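Local coordinates for uncharacterized protein (Porphyromonas gingivalis, PDB 1ZBS), which is of unknown function but is probably an N-acetylglucosamine kinase of the actin-like ASKHA superfamily, transferring phosphate from ATP to the sugar, at residues G198-I203 and F246-V251; G8-D13 and L116-N121. All coordinates share one frame; numbering follows the deposited sequence.

Interaction 1. Residues G198-I203 and F246-V251; sequences GFSPFI and FHYREV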
ATOM      1  N   GLY A 198      12.689  -0.569   6.549  1.00 27.68           N
ATOM      2  CA  GLY A 198      13.671  -0.623   7.616  1.00 26.83           C
ATOM      3  C   GLY A 198      13.703  -1.925   8.399  1.00 29.69           C
ATOM      4  O   GLY A 198      14.426  -2.044   9.390  1.00 30.65           O
ATOM      5  N   PHE A 199      12.932  -2.909   7.956  1.00 31.86           N
ATOM      6  CA  PHE A 199      12.873  -4.194   8.634  1.00 34.43           C
ATOM      7  C   PHE A 199      13.535  -5.276   7.808  1.00 36.40           C
ATOM      8  O   PHE A 199      13.376  -6.472   8.071  1.00 37.32           O
ATOM      9  CB  PHE A 199      11.419  -4.567   8.899  1.00 32.26           C
ATOM     10  CG  PHE A 199      10.689  -3.563   9.739  1.00 33.97           C
ATOM     11  CD1 PHE A 199      11.106  -3.294  11.041  1.00 34.31           C
ATOM     12  CD2 PHE A 199       9.590  -2.882   9.236  1.00 31.74           C
ATOM     13  CE1 PHE A 199      10.434  -2.362  11.826  1.00 32.85           C
ATOM     14  CE2 PHE A 199       8.913  -1.948  10.016  1.00 31.71           C
ATOM     15  CZ  PHE A 199       9.336  -1.688  11.311  1.00 30.51           C
ATOM     16  N   SER A 200      14.291  -4.858   6.806  1.00 37.61           N
ATOM     17  CA  SER A 200      14.958  -5.819   5.947  1.00 38.67           C
ATOM     18  C   SER A 200      15.975  -6.677   6.708  1.00 37.08           C
ATOM     19  O   SER A 200      16.007  -7.894   6.542  1.00 37.31           O
ATOM     20  CB  SER A 200      15.630  -5.094   4.779  1.00 39.91           C
ATOM     21  OG  SER A 200      15.879  -6.002   3.723  1.00 42.85           O
ATOM     22  N   PRO A 201      16.813  -6.059   7.559  1.00 35.18           N
ATOM     23  CA  PRO A 201      17.815  -6.802   8.329  1.00 34.81           C
ATOM     24  C   PRO A 201      17.237  -7.980   9.121  1.00 35.75           C
ATOM     25  O   PRO A 201      17.901  -9.002   9.301  1.00 35.64           O
ATOM     26  CB  PRO A 201      18.406  -5.732   9.241  1.00 35.63           C
ATOM     27  CG  PRO A 201      18.339  -4.503   8.384  1.00 35.49           C
ATOM     28  CD  PRO A 201      16.946  -4.610   7.794  1.00 37.13           C
ATOM     29  N   PHE A 202      16.004  -7.831   9.601  1.00 34.16           N
ATOM     30  CA  PHE A 202      15.348  -8.890  10.366  1.00 34.05           C
ATOM     31  C   PHE A 202      14.999 -10.049   9.429  1.00 35.13           C
ATOM     32  O   PHE A 202      15.186 -11.226   9.761  1.00 32.86           O
ATOM     33  CB  PHE A 202      14.064  -8.362  11.019  1.00 32.97           C
ATOM     34  CG  PHE A 202      13.363  -9.378  11.874  1.00 31.95           C
ATOM     35  CD1 PHE A 202      13.724  -9.551  13.210  1.00 29.97           C
ATOM     36  CD2 PHE A 202      12.377 -10.202  11.328  1.00 30.67           C
ATOM     37  CE1 PHE A 202      13.115 -10.530  13.990  1.00 30.64           C
ATOM     38  CE2 PHE A 202      11.761 -11.187  12.100  1.00 30.67           C
ATOM     39  CZ  PHE A 202      12.132 -11.356  13.436  1.00 31.31           C
ATOM     40  N   ILE A 203      14.487  -9.697   8.253  1.00 33.74           N
ATOM     41  CA  ILE A 203      14.112 -10.680   7.250  1.00 34.21           C
ATOM     42  C   ILE A 203      15.343 -11.442   6.755  1.00 35.70           C
ATOM     43  O   ILE A 203      15.377 -12.677   6.783  1.00 35.97           O
ATOM     44  CB  ILE A 203      13.405  -9.995   6.060  1.00 33.85           C
ATOM     45  CG1 ILE A 203      12.082  -9.376   6.543  1.00 34.78           C
ATOM     46  CG2 ILE A 203      13.182 -10.988   4.939  1.00 30.05           C
ATOM     47  CD1 ILE A 203      11.316  -8.576   5.487  1.00 37.46           C
ATOM     48  N   PHE A 246      21.923  -6.701  -3.010  1.00 24.84           N
ATOM     49  CA  PHE A 246      23.149  -7.175  -2.405  1.00 27.53           C
ATOM     50  C   PHE A 246      22.832  -8.124  -1.249  1.00 28.89           C
ATOM     51  O   PHE A 246      23.125  -9.316  -1.320  1.00 29.97           O
ATOM     52  CB  PHE A 246      23.980  -5.983  -1.914  1.00 30.85           C
ATOM     53  CG  PHE A 246      25.371  -6.353  -1.500  1.00 33.26           C
ATOM     54  CD1 PHE A 246      26.199  -7.066  -2.368  1.00 33.98           C
ATOM     55  CD2 PHE A 246      25.845  -6.021  -0.232  1.00 34.71           C
ATOM     56  CE1 PHE A 246      27.478  -7.456  -1.977  1.00 35.03           C
ATOM     57  CE2 PHE A 246      27.123  -6.405   0.173  1.00 35.16           C
ATOM     58  CZ  PHE A 246      27.941  -7.124  -0.701  1.00 36.14           C
ATOM     59  N   HIS A 247      22.201  -7.607  -0.200  1.00 28.65           N
ATOM     60  CA  HIS A 247      21.866  -8.432   0.962  1.00 27.67           C
ATOM     61  C   HIS A 247      21.137  -9.738   0.643  1.00 26.64           C
ATOM     62  O   HIS A 247      21.221 -10.705   1.409  1.00 26.54           O
ATOM     63  CB  HIS A 247      21.051  -7.616   1.978  1.00 28.19           C
ATOM     64  CG  HIS A 247      21.795  -6.439   2.531  1.00 30.21           C
ATOM     65  ND1 HIS A 247      23.135  -6.490   2.843  1.00 33.69           N
ATOM     66  CD2 HIS A 247      21.393  -5.176   2.812  1.00 33.07           C
ATOM     67  CE1 HIS A 247      23.530  -5.310   3.289  1.00 32.59           C
ATOM     68  NE2 HIS A 247      22.491  -4.496   3.279  1.00 33.04           N
ATOM     69  N   TYR A 248      20.426  -9.780  -0.478  1.00 24.51           N
ATOM     70  CA  TYR A 248      19.685 -10.984  -0.851  1.00 26.46           C
ATOM     71  C   TYR A 248      20.233 -11.610  -2.135  1.00 28.77           C
ATOM     72  O   TYR A 248      19.542 -12.403  -2.795  1.00 27.15           O
ATOM     73  CB  TYR A 248      18.206 -10.639  -1.036  1.00 27.42           C
ATOM     74  CG  TYR A 248      17.523 -10.196   0.240  1.00 28.35           C
ATOM     75  CD1 TYR A 248      16.922 -11.122   1.090  1.00 30.37           C
ATOM     76  CD2 TYR A 248      17.494  -8.853   0.608  1.00 29.26           C
ATOM     77  CE1 TYR A 248      16.307 -10.722   2.271  1.00 30.41           C
ATOM     78  CE2 TYR A 248      16.887  -8.439   1.787  1.00 29.49           C
ATOM     79  CZ  TYR A 248      16.291  -9.378   2.614  1.00 30.52           C
ATOM     80  OH  TYR A 248      15.667  -8.971   3.769  1.00 29.44           O
ATOM     81  N   ARG A 249      21.473 -11.258  -2.477  1.00 29.07           N
ATOM     82  CA  ARG A 249      22.117 -11.762  -3.688  1.00 32.69           C
ATOM     83  C   ARG A 249      21.934 -13.256  -3.919  1.00 32.37           C
ATOM     84  O   ARG A 249      21.571 -13.668  -5.016  1.00 31.84           O
ATOM     85  CB  ARG A 249      23.616 -11.399  -3.704  1.00 35.18           C
ATOM     86  CG  ARG A 249      24.427 -11.827  -2.489  1.00 39.24           C
ATOM     87  CD  ARG A 249      25.909 -11.507  -2.703  1.00 43.17           C
ATOM     88  NE  ARG A 249      26.717 -11.813  -1.530  1.00 45.64           N
ATOM     89  CZ  ARG A 249      26.723 -11.091  -0.412  1.00 46.22           C
ATOM     90  NH1 ARG A 249      25.965 -10.008  -0.314  1.00 43.91           N
ATOM     91  NH2 ARG A 249      27.469 -11.466   0.623  1.00 46.79           N
ATOM     92  N   GLU A 250      22.169 -14.066  -2.896  1.00 33.61           N
ATOM     93  CA  GLU A 250      22.007 -15.506  -3.048  1.00 36.21           C
ATOM     94  C   GLU A 250      20.619 -15.825  -3.587  1.00 34.62           C
ATOM     95  O   GLU A 250      20.483 -16.503  -4.605  1.00 35.43           O
ATOM     96  CB  GLU A 250      22.191 -16.228  -1.707  1.00 39.68           C
ATOM     97  CG  GLU A 250      23.612 -16.242  -1.134  1.00 46.29           C
ATOM     98  CD  GLU A 250      24.122 -14.868  -0.717  1.00 50.39           C
ATOM     99  OE1 GLU A 250      23.306 -14.029  -0.266  1.00 52.13           O
ATOM    100  OE2 GLU A 250      25.351 -14.636  -0.829  1.00 53.60           O
ATOM    101  N   VAL A 251      19.589 -15.333  -2.903  1.00 33.31           N
ATOM    102  CA  VAL A 251      18.212 -15.588  -3.313  1.00 32.31           C
ATOM    103  C   VAL A 251      17.930 -15.042  -4.709  1.00 32.01           C
ATOM    104  O   VAL A 251      17.231 -15.676  -5.509  1.00 31.86           O
ATOM    105  CB  VAL A 251      17.203 -14.964  -2.329  1.00 33.28           C
ATOM    106  CG1 VAL A 251      15.791 -15.346  -2.731  1.00 31.50           C
ATOM    107  CG2 VAL A 251      17.496 -15.430  -0.915  1.00 32.37           C
TER

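Interaction 2. Residues G8-D13 and L116-N121; sequences GSTKTD and LGTGSN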
ATOM      1  N   GLY A   8      19.265   8.366  -3.316  1.00 54.32           N
ATOM      2  CA  GLY A   8      18.205   7.379  -3.303  1.00 58.23           C
ATOM      3  C   GLY A   8      17.086   7.847  -2.393  1.00 60.75           C
ATOM      4  O   GLY A   8      17.108   8.978  -1.898  1.00 61.44           O
ATOM      5  N   SER A   9      16.106   6.979  -2.170  1.00 62.09           N
ATOM      6  CA  SER A   9      14.974   7.304  -1.311  1.00 62.84           C
ATOM      7  C   SER A   9      15.314   7.034   0.151  1.00 63.06           C
ATOM      8  O   SER A   9      14.563   6.360   0.862  1.00 63.76           O
ATOM      9  CB  SER A   9      13.743   6.489  -1.733  1.00 64.48           C
ATOM     10  OG  SER A   9      14.061   5.115  -1.896  1.00 67.25           O
ATOM     11  N   THR A  10      16.457   7.565   0.583  1.00 62.87           N
ATOM     12  CA  THR A  10      16.940   7.413   1.955  1.00 61.63           C
ATOM     13  C   THR A  10      18.072   8.404   2.223  1.00 61.58           C
ATOM     14  O   THR A  10      17.918   9.333   3.023  1.00 62.83           O
ATOM     15  CB  THR A  10      17.454   5.975   2.220  1.00 61.70           C
ATOM     16  OG1 THR A  10      16.339   5.073   2.272  1.00 62.72           O
ATOM     17  CG2 THR A  10      18.220   5.905   3.539  1.00 61.54           C
ATOM     18  N   LYS A  11      19.204   8.207   1.550  1.00 58.62           N
ATOM     19  CA  LYS A  11      20.363   9.085   1.716  1.00 56.15           C
ATOM     20  C   LYS A  11      21.024   9.407   0.369  1.00 55.26           C
ATOM     21  O   LYS A  11      20.653   8.852  -0.668  1.00 56.37           O
ATOM     22  CB  LYS A  11      21.391   8.428   2.649  1.00 55.23           C
ATOM     23  CG  LYS A  11      22.452   7.565   1.945  1.00 52.60           C
ATOM     24  CD  LYS A  11      21.893   6.290   1.313  1.00 53.23           C
ATOM     25  CE  LYS A  11      21.735   5.155   2.343  1.00 56.46           C
ATOM     26  NZ  LYS A  11      21.227   3.876   1.703  1.00 55.42           N
ATOM     27  N   THR A  12      21.999  10.309   0.388  1.00 55.07           N
ATOM     28  CA  THR A  12      22.711  10.678  -0.829  1.00 52.92           C
ATOM     29  C   THR A  12      24.195  10.399  -0.652  1.00 52.24           C
ATOM     30  O   THR A  12      24.807  10.884   0.294  1.00 52.34           O
ATOM     31  CB  THR A  12      22.536  12.162  -1.157  1.00 51.33           C
ATOM     32  OG1 THR A  12      21.148  12.503  -1.094  1.00 53.43           O
ATOM     33  CG2 THR A  12      23.064  12.458  -2.553  1.00 50.90           C
ATOM     34  N   ASP A  13      24.770   9.612  -1.556  1.00 50.98           N
ATOM     35  CA  ASP A  13      26.187   9.284  -1.470  1.00 49.88           C
ATOM     36  C   ASP A  13      27.017  10.186  -2.386  1.00 48.10           C
ATOM     37  O   ASP A  13      26.747  10.288  -3.582  1.00 48.18           O
ATOM     38  CB  ASP A  13      26.410   7.819  -1.841  1.00 50.57           C
ATOM     39  CG  ASP A  13      27.789   7.327  -1.451  1.00 52.59           C
ATOM     40  OD1 ASP A  13      28.087   6.136  -1.687  1.00 53.43           O
ATOM     41  OD2 ASP A  13      28.573   8.136  -0.905  1.00 51.44           O
ATOM     42  N   LEU A 116      17.400  -2.575  -6.723  1.00 24.93           N
ATOM     43  CA  LEU A 116      16.665  -3.292  -5.687  1.00 24.62           C
ATOM     44  C   LEU A 116      17.115  -2.718  -4.341  1.00 24.91           C
ATOM     45  O   LEU A 116      18.081  -3.198  -3.745  1.00 26.01           O
ATOM     46  CB  LEU A 116      16.981  -4.794  -5.762  1.00 25.34           C
ATOM     47  CG  LEU A 116      15.865  -5.835  -5.866  1.00 23.78           C
ATOM     48  CD1 LEU A 116      14.898  -5.462  -6.977  1.00 21.34           C
ATOM     49  CD2 LEU A 116      16.474  -7.226  -6.126  1.00 21.90           C
ATOM     50  N   GLY A 117      16.424  -1.668  -3.896  1.00 24.68           N
ATOM     51  CA  GLY A 117      16.722  -1.027  -2.624  1.00 22.74           C
ATOM     52  C   GLY A 117      15.408  -0.740  -1.903  1.00 22.14           C
ATOM     53  O   GLY A 117      14.568  -1.631  -1.781  1.00 23.42           O
ATOM     54  N   THR A 118      15.213   0.488  -1.430  1.00 20.45           N
ATOM     55  CA  THR A 118      13.971   0.856  -0.749  1.00 20.58           C
ATOM     56  C   THR A 118      12.820   0.643  -1.735  1.00 21.11           C
ATOM     57  O   THR A 118      11.749   0.136  -1.377  1.00 22.83           O
ATOM     58  CB  THR A 118      13.994   2.341  -0.314  1.00 19.21           C
ATOM     59  OG1 THR A 118      15.105   2.556   0.556  1.00 18.35           O
ATOM     60  CG2 THR A 118      12.711   2.721   0.415  1.00 16.23           C
ATOM     61  N   GLY A 119      13.066   1.042  -2.978  1.00 20.84           N
ATOM     62  CA  GLY A 119      12.110   0.873  -4.060  1.00 20.89           C
ATOM     63  C   GLY A 119      12.782   0.054  -5.158  1.00 22.44           C
ATOM     64  O   GLY A 119      13.984  -0.200  -5.078  1.00 23.95           O
ATOM     65  N   SER A 120      12.027  -0.378  -6.169  1.00 21.88           N
ATOM     66  CA  SER A 120      12.584  -1.176  -7.270  1.00 21.55           C
ATOM     67  C   SER A 120      12.520  -0.376  -8.549  1.00 22.13           C
ATOM     68  O   SER A 120      11.744   0.568  -8.655  1.00 23.84           O
ATOM     69  CB  SER A 120      11.776  -2.451  -7.516  1.00 21.22           C
ATOM     70  OG  SER A 120      11.475  -3.125  -6.318  1.00 30.08           O
ATOM     71  N   ASN A 121      13.312  -0.780  -9.531  1.00 20.70           N
ATOM     72  CA  ASN A 121      13.303  -0.111 -10.811  1.00 23.27           C
ATOM     73  C   ASN A 121      14.034  -0.963 -11.866  1.00 24.08           C
ATOM     74  O   ASN A 121      14.787  -1.873 -11.522  1.00 23.18           O
ATOM     75  CB  ASN A 121      13.967   1.264 -10.662  1.00 23.58           C
ATOM     76  CG  ASN A 121      13.464   2.262 -11.676  1.00 25.79           C
ATOM     77  OD1 ASN A 121      13.652   3.477 -11.521  1.00 25.98           O
ATOM     78  ND2 ASN A 121      12.820   1.761 -12.728  1.00 21.57           N
TER
HETATM   79  O   HOH W   1      15.467   2.852  -4.160  1.00 39.41           O

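Interaction 1. Residues G198-I203 and F246-V251
Tyr248 reaches Ser200 and Ile203 with the hydroxyl end of its ring, joining two helical elements in the second, C-terminal domain of this actin-like (ASKHA) fold. Tyr248 sits at the break between helices 243-247 and 249-258, where it leaves helical geometry and serves as N-cap residue of the second helix. Its partners lie one turn apart on the short helix 200-204. CG of Tyr248 stands anti to the carbonyl carbon (chi1 -65°), and the ring is carried across to that helix, meeting the Ile203 side chain at about a right angle. The two partners come to different edges of the ring. Ser200 OG lies in the ring plane, 3.3 Å from Tyr248 CE2, and forms a hydrogen bond of 3.0 Å to Tyr248 OH in which either hydroxyl may be the donor. Ile203 closes the other edge: its CG2 is 4.1 Å from Tyr248 CE1, an apolar contact beside a polar one. Val216 of helix 210-229 touches both Ile203 and Tyr248, so the apolar packing continues onto that helix. The buried phenol thus illustrates how a tyrosine can be met at one ring edge by a serine oxygen and at the other by a methyl group. Around its hydroxyl the fit is close, for Tyr248 OH also lies 3.0 Å from the backbone oxygen Ser200 O and 3.4 Å from Ile203 CB.

Interaction 2. Residues G8-D13 and L116-N121
The flat group at the meeting of Ser9 and Thr10 with Thr118 is the carbonyl of Ser9: Thr10 OG1 lies above its plane, 37° out of it, and donates a 2.6 Å hydrogen bond to Ser9 O. The turns of two β-hairpins, one from each domain of the ASKHA fold, face each other here; by comparison with relatives, the turns in 8-13 and 116-121 probably correspond to the phosphate-1 and phosphate-2 loops, which there embrace the nucleotide phosphates. At a C=O···OG1 angle of 100° the Thr10 hydroxyl approaches side-on, tilted above the plane and not along a lone pair. Ser9 O also accepts a weak hydrogen bond from Arg194 NE. An inverse gamma turn centred on Ser9, closed by the weak bond from Thr10 N to Gly8 O, presents successive side chains to the other loop. Thr118 answers with both branches of its side chain. Its OG1, anti to the carbonyl carbon (chi1 -59°), donates a weak hydrogen bond of 3.3 Å to Thr10 OG1, making Thr10 OG1 acceptor and donor at once. Ser9 OG instead rests against the carbon side of the threonine, 3.2 Å from Thr118 CB and 3.6 Å from Thr118 CG2. Thr118 also touches Asn193 and Ala197 of helix 192-197. Water supplies a second, indirect link between the loops: one molecule accepts from Gly119 N at 3.2 Å and lies 3.5 Å from Ser9 OG, a weak bond.

In the fold
The two contacts show how a two-domain kinase-like fold can be tied at different levels. Interaction 2 comes first along the chain and spans the domains, bringing together the hairpin turns of two five-stranded sheets that share the strand order 3-2-1-4-5. Interaction 1 follows entirely within the second domain, between the short helix 200-204 and the break between helices 243-247 and 249-258. Their centres lie 14 Å apart, with nearest atoms about 5 Å apart and no touch. Helix 210-229 connects their surroundings, packing on Ile203 and Tyr248 as well as on Leu116 and Ser120. Helix 192-197, which touches Thr118, runs directly into segment 198-203, so interaction 1 lies close along the chain to a helix that borders the probable phosphate-binding site.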